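Long-range contacts in putative pachytene checkpoint protein 2 (Caenorhabditis elegans, PDB 4XGU), which binds and hydrolyses ATP as an AAA+ protein remodeler and probably plays a key role in chromosome recombination during meiosis: residues G179-G184 with T298-S303; S214-S219 with I251-S256. All coordinates share one frame; numbering follows the deposited sequence.

Both contacts lie in the AAA ATPase module at the C-terminal ends of neighbouring parallel strands, their centres about 12 Å apart; along the chain, contact 2 is nested inside the loop closed by contact 1. Strands 245-251 and 293-299 join them through the backbone, Thr298 N lying 3.1 Å from Ile251 O in a probable hydrogen bond. A probable side-chain bond of 3.2 Å runs from Asn300 ND2 of contact 1 to Glu253 OE2 of contact 2. Contact 1 carries the loop that meets the bound ADP directly. Contact 2 stands one layer back, with the nearest atoms of the Asp252 side chain and ADP about 6 Å apart.

Contact 1 of 2, residues G179-G184 with T298-S303; sequences GPPGTG and TSNLES. With ADP (adenosine-5'-diphosphate), chain H.
Gly179 and Ser299 supply the backbone bond of this contact: Gly179 N donates to Ser299 O at 3.3 Å. Next to it the carbonyls crowd together. Gly179 O lies 2.8 Å from Asn300 O, both acceptors, and Asn300 CA, in turn, makes a CH...O contact with Gly179 O at 3.4 Å. At Gly179 the backbone angles would drive any CB into the preceding carbonyl oxygen, and it would also collide with Pro180 CD. Van der Waals packing is carried by Pro181, whose CD rests 3.7 Å from Asn300 O while its CG meets Asn300 CB at 4.1 Å. Asn300 CG sits beside its own backbone N (chi1 -74°), and the amide reaches past Pro181 CA toward the beta-phosphate; OD1 receives a hydrogen bond from Lys185 NZ. Within the loop, Thr183 OG1 bonds to Pro180 O at 3.1 Å, bracing the turn. Of the two segments, Gly184 N, just before helix 185-199, bonds the ligand, donating to ADP O1B at 2.9 Å; Lys185 NZ, Thr186 N and Ser187 N bind ADP as well. This is a Walker A P-loop lying beside an asparagine at the end of strand 293-299, placed like the sensor 1 residue of AAA+ ATPases.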
loop_
_atom_site.group_PDB
_atom_site.type_symbol
_atom_site.label_atom_id
_atom_site.label_comp_id
_atom_site.label_asym_id
_atom_site.label_seq_id
_atom_site.Cartn_x
_atom_site.Cartn_y
_atom_site.Cartn_z
ATOM N N GLY B 179 -6.196 28.651 5.866
ATOM C CA GLY B 179 -6.033 29.048 7.252
ATOM C C GLY B 179 -6.873 28.189 8.177
ATOM O O GLY B 179 -7.524 27.246 7.729
ATOM N N PRO B 180 -6.850 28.500 9.479
ATOM C CA PRO B 180 -7.712 27.830 10.458
ATOM C C PRO B 180 -9.194 28.051 10.146
ATOM O O PRO B 180 -9.529 29.019 9.464
ATOM C CB PRO B 180 -7.321 28.493 11.782
ATOM C CG PRO B 180 -5.934 28.986 11.561
ATOM C CD PRO B 180 -5.896 29.417 10.125
ATOM N N PRO B 181 -10.070 27.161 10.638
ATOM C CA PRO B 181 -11.512 27.223 10.361
ATOM C C PRO B 181 -12.211 28.489 10.868
ATOM O O PRO B 181 -13.252 28.855 10.328
ATOM C CB PRO B 181 -12.060 25.992 11.095
ATOM C CG PRO B 181 -10.904 25.071 11.217
ATOM C CD PRO B 181 -9.711 25.954 11.403
ATOM N N GLY B 182 -11.663 29.144 11.883
ATOM C CA GLY B 182 -12.356 30.263 12.501
ATOM C C GLY B 182 -12.087 31.628 11.893
ATOM O O GLY B 182 -12.578 32.640 12.394
ATOM N N THR B 183 -11.323 31.660 10.806
ATOM C CA THR B 183 -10.849 32.920 10.240
ATOM C C THR B 183 -11.849 33.593 9.300
ATOM O O THR B 183 -11.729 34.784 9.003
ATOM C CB THR B 183 -9.538 32.709 9.479
ATOM O OG1 THR B 183 -9.782 31.883 8.335
ATOM C CG2 THR B 183 -8.516 32.035 10.378
ATOM N N GLY B 184 -12.826 32.832 8.820
ATOM C CA GLY B 184 -13.869 33.393 7.977
ATOM C C GLY B 184 -13.492 33.527 6.514
ATOM O O GLY B 184 -13.749 34.554 5.889
ATOM N N THR B 298 -11.539 27.405 -0.534
ATOM C CA THR B 298 -11.093 27.628 0.833
ATOM C C THR B 298 -10.646 26.310 1.456
ATOM O O THR B 298 -11.291 25.280 1.272
ATOM C CB THR B 298 -12.197 28.276 1.699
ATOM O OG1 THR B 298 -11.811 28.241 3.079
ATOM C CG2 THR B 298 -13.511 27.538 1.538
ATOM N N SER B 299 -9.531 26.340 2.178
ATOM C CA SER B 299 -9.018 25.143 2.837
ATOM C C SER B 299 -8.858 25.370 4.340
ATOM O O SER B 299 -8.052 26.193 4.770
ATOM C CB SER B 299 -7.683 24.724 2.220
ATOM O OG SER B 299 -7.213 23.517 2.791
ATOM N N ASN B 300 -9.631 24.636 5.134
ATOM C CA ASN B 300 -9.626 24.816 6.583
ATOM C C ASN B 300 -8.365 24.259 7.236
ATOM O O ASN B 300 -8.057 24.580 8.383
ATOM C CB ASN B 300 -10.864 24.166 7.204
ATOM C CG ASN B 300 -12.132 24.957 6.939
ATOM O OD1 ASN B 300 -12.096 26.179 6.790
ATOM N ND2 ASN B 300 -13.263 24.263 6.885
ATOM N N LEU B 301 -7.641 23.419 6.504
ATOM C CA LEU B 301 -6.387 22.864 7.000
ATOM C C LEU B 301 -5.218 23.756 6.603
ATOM O O LEU B 301 -5.200 24.318 5.509
ATOM C CB LEU B 301 -6.174 21.444 6.467
ATOM C CG LEU B 301 -4.851 20.748 6.809
ATOM C CD1 LEU B 301 -4.777 20.419 8.294
ATOM C CD2 LEU B 301 -4.663 19.497 5.957
ATOM N N GLU B 302 -4.241 23.883 7.494
ATOM C CA GLU B 302 -3.052 24.674 7.212
ATOM C C GLU B 302 -1.814 23.781 7.115
ATOM O O GLU B 302 -1.712 22.773 7.818
ATOM C CB GLU B 302 -2.860 25.745 8.290
ATOM C CG GLU B 302 -1.960 26.897 7.881
ATOM C CD GLU B 302 -1.880 27.973 8.948
ATOM O OE1 GLU B 302 -1.626 29.146 8.599
ATOM O OE2 GLU B 302 -2.074 27.645 10.139
ATOM N N SER B 303 -0.907 24.150 6.212
ATOM C CA SER B 303 0.425 23.543 6.078
ATOM C C SER B 303 0.462 22.123 5.499
ATOM O O SER B 303 1.481 21.442 5.607
ATOM C CB SER B 303 1.142 23.542 7.432
ATOM O OG SER B 303 2.340 22.789 7.367
HETATM P PB ADP H . -14.319 29.657 7.600
HETATM O O1B ADP H . -12.962 30.071 8.110
HETATM O O2B ADP H . -14.534 29.948 6.135
HETATM O O3B ADP H . -14.746 28.268 8.022
HETATM P PA ADP H . -16.704 31.169 7.699
HETATM O O1A ADP H . -16.355 32.122 6.582
HETATM O O2A ADP H . -17.577 29.965 7.426
HETATM O O3A ADP H . -15.329 30.654 8.372
HETATM O "O5'" ADP H . -17.419 32.037 8.850
HETATM C "C5'" ADP H . -16.916 32.082 10.181
HETATM C "C4'" ADP H . -17.836 32.959 11.020
HETATM O "O4'" ADP H . -17.082 33.587 12.059
HETATM C "C3'" ADP H . -18.470 34.060 10.187
HETATM O "O3'" ADP H . -19.870 33.814 10.026
HETATM C "C2'" ADP H . -18.244 35.344 10.957
HETATM O "O2'" ADP H . -19.471 35.771 11.558
HETATM C "C1'" ADP H . -17.231 35.008 12.040
HETATM N N9 ADP H . -15.918 35.592 11.668
HETATM C C8 ADP H . -14.819 34.882 11.350
HETATM N N7 ADP H . -13.771 35.691 11.053
HETATM C C5 ADP H . -14.199 36.958 11.180
HETATM C C6 ADP H . -13.600 38.300 11.013
HETATM N N6 ADP H . -12.304 38.438 10.644
HETATM N N1 ADP H . -14.386 39.373 11.242
HETATM C C2 ADP H . -15.676 39.240 11.610
HETATM N N3 ADP H . -16.287 38.053 11.781
HETATM C C4 ADP H . -15.614 36.892 11.587
#

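Contact 2 of 2, residues S214-S219 with I251-S256; sequences SHSLFS and IDEVES
The C-terminal end of strand 245-251, where Asp252 and Glu253 are placed like the acidic pair of the Walker B motif, packs against a serine-rich turn leading into helix 217-224. At one end Ser214 CB lies 3.3 Å from Asp252 OD2; the side chains of Asp252 and Thr186 in the P-loop have their nearest atoms about 4 Å apart. In the middle, Ser216 OG faces Glu253 OE1, but the two are modelled too close together for the detail to be trusted. At the far end Ser219 CB rests 3.4 Å from Ser256 OG. The Ser219 hydroxyl OG, turned between the backbone N and the carbonyl carbon (chi1 62°), reaches back to Ser216 O at 2.7 Å, approaching from above the carbonyl plane. A glycine in place of Ser219 would probably leave Ser216 O without this donor and open a gap beside Ser256 OG. Lys307 of a second subunit packs on Ser216 and Ser219, so the turn also borders the subunit interface. No hydrogen bond joins the two segments directly: Ser214 meets Asp252, and Ser219 meets Ser256, through carbon-to-oxygen contacts, while Asn213 ND2 bonds to Asp252 O. Glu211 OE2 also lies close to Asp252 OD2, like charges at a probable electrostatic cost.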
loop_
_atom_site.group_PDB
_atom_site.type_symbol
_atom_site.label_atom_id
_atom_site.label_comp_id
_atom_site.label_asym_id
_atom_site.label_seq_id
_atom_site.Cartn_x
_atom_site.Cartn_y
_atom_site.Cartn_z
ATOM N N SER B 214 -20.883 22.698 1.217
ATOM C CA SER B 214 -21.124 23.509 2.406
ATOM C C SER B 214 -22.164 22.870 3.327
ATOM O O SER B 214 -23.366 22.963 3.072
ATOM C CB SER B 214 -21.576 24.915 2.012
ATOM O OG SER B 214 -22.865 24.890 1.427
ATOM N N HIS B 215 -21.700 22.223 4.394
ATOM C CA HIS B 215 -20.273 22.067 4.652
ATOM C C HIS B 215 -19.932 20.588 4.792
ATOM O O HIS B 215 -20.506 19.892 5.629
ATOM C CB HIS B 215 -19.835 22.828 5.913
ATOM C CG HIS B 215 -20.919 23.645 6.552
ATOM N ND1 HIS B 215 -21.276 23.497 7.876
ATOM C CD2 HIS B 215 -21.699 24.641 6.065
ATOM C CE1 HIS B 215 -22.240 24.348 8.171
ATOM N NE2 HIS B 215 -22.517 25.054 7.087
ATOM N N SER B 216 -19.003 20.119 3.961
ATOM C CA SER B 216 -18.570 18.719 3.949
ATOM C C SER B 216 -19.706 17.744 3.636
ATOM O O SER B 216 -19.572 16.539 3.852
ATOM C CB SER B 216 -17.921 18.340 5.285
ATOM O OG SER B 216 -16.619 18.889 5.395
ATOM N N LEU B 217 -20.819 18.261 3.123
ATOM C CA LEU B 217 -21.936 17.410 2.730
ATOM C C LEU B 217 -21.567 16.644 1.467
ATOM O O LEU B 217 -21.895 15.468 1.313
ATOM C CB LEU B 217 -23.205 18.233 2.492
ATOM C CG LEU B 217 -23.517 19.393 3.439
ATOM C CD1 LEU B 217 -24.838 20.049 3.056
ATOM C CD2 LEU B 217 -23.542 18.930 4.884
ATOM N N PHE B 218 -20.871 17.333 0.569
ATOM C CA PHE B 218 -20.485 16.779 -0.719
ATOM C C PHE B 218 -19.315 15.805 -0.587
ATOM O O PHE B 218 -19.192 14.866 -1.371
ATOM C CB PHE B 218 -20.128 17.916 -1.684
ATOM C CG PHE B 218 -19.990 17.485 -3.119
ATOM C CD1 PHE B 218 -21.093 17.046 -3.833
ATOM C CD2 PHE B 218 -18.764 17.541 -3.759
ATOM C CE1 PHE B 218 -20.972 16.656 -5.155
ATOM C CE2 PHE B 218 -18.635 17.154 -5.081
ATOM C CZ PHE B 218 -19.742 16.711 -5.779
ATOM N N SER B 219 -18.479 16.025 0.425
ATOM C CA SER B 219 -17.219 15.297 0.579
ATOM C C SER B 219 -17.377 13.787 0.773
ATOM O O SER B 219 -16.651 13.004 0.162
ATOM C CB SER B 219 -16.425 15.876 1.753
ATOM O OG SER B 219 -17.138 15.741 2.969
ATOM N N ILE B 251 -15.894 26.614 -3.341
ATOM C CA ILE B 251 -15.656 25.247 -2.897
ATOM C C ILE B 251 -15.108 25.241 -1.469
ATOM O O ILE B 251 -14.007 25.728 -1.214
ATOM C CB ILE B 251 -14.681 24.519 -3.842
ATOM C CG1 ILE B 251 -15.257 24.478 -5.259
ATOM C CG2 ILE B 251 -14.398 23.113 -3.341
ATOM C CD1 ILE B 251 -14.250 24.125 -6.324
ATOM N N ASP B 252 -15.887 24.692 -0.543
ATOM C CA ASP B 252 -15.523 24.691 0.871
ATOM C C ASP B 252 -14.877 23.377 1.294
ATOM O O ASP B 252 -15.154 22.332 0.706
ATOM C CB ASP B 252 -16.756 24.964 1.733
ATOM C CG ASP B 252 -17.435 26.273 1.381
ATOM O OD1 ASP B 252 -16.721 27.281 1.193
ATOM O OD2 ASP B 252 -18.681 26.293 1.288
ATOM N N GLU B 253 -14.030 23.444 2.322
ATOM C CA GLU B 253 -13.331 22.274 2.857
ATOM C C GLU B 253 -12.687 21.441 1.757
ATOM O O GLU B 253 -12.913 20.234 1.673
ATOM C CB GLU B 253 -14.288 21.400 3.670
ATOM C CG GLU B 253 -14.594 21.930 5.058
ATOM C CD GLU B 253 -14.423 20.871 6.134
ATOM O OE1 GLU B 253 -14.493 19.666 5.804
ATOM O OE2 GLU B 253 -14.208 21.244 7.308
ATOM N N VAL B 254 -11.890 22.095 0.917
ATOM C CA VAL B 254 -11.341 21.473 -0.284
ATOM C C VAL B 254 -10.591 20.174 0.006
ATOM O O VAL B 254 -10.689 19.207 -0.750
ATOM C CB VAL B 254 -10.392 22.438 -1.022
ATOM C CG1 VAL B 254 -9.814 21.777 -2.254
ATOM C CG2 VAL B 254 -11.129 23.704 -1.407
ATOM N N GLU B 255 -9.859 20.144 1.111
ATOM C CA GLU B 255 -9.045 18.981 1.425
ATOM C C GLU B 255 -9.866 17.838 2.012
ATOM O O GLU B 255 -9.375 16.714 2.133
ATOM C CB GLU B 255 -7.917 19.374 2.372
ATOM C CG GLU B 255 -6.991 20.418 1.776
ATOM C CD GLU B 255 -5.719 20.592 2.574
ATOM O OE1 GLU B 255 -5.456 21.721 3.042
ATOM O OE2 GLU B 255 -4.977 19.600 2.735
ATOM N N SER B 256 -11.116 18.120 2.369
ATOM C CA SER B 256 -12.033 17.056 2.755
ATOM C C SER B 256 -12.408 16.282 1.497
ATOM O O SER B 256 -12.683 15.082 1.547
ATOM C CB SER B 256 -13.279 17.613 3.446
ATOM O OG SER B 256 -14.114 18.292 2.528
#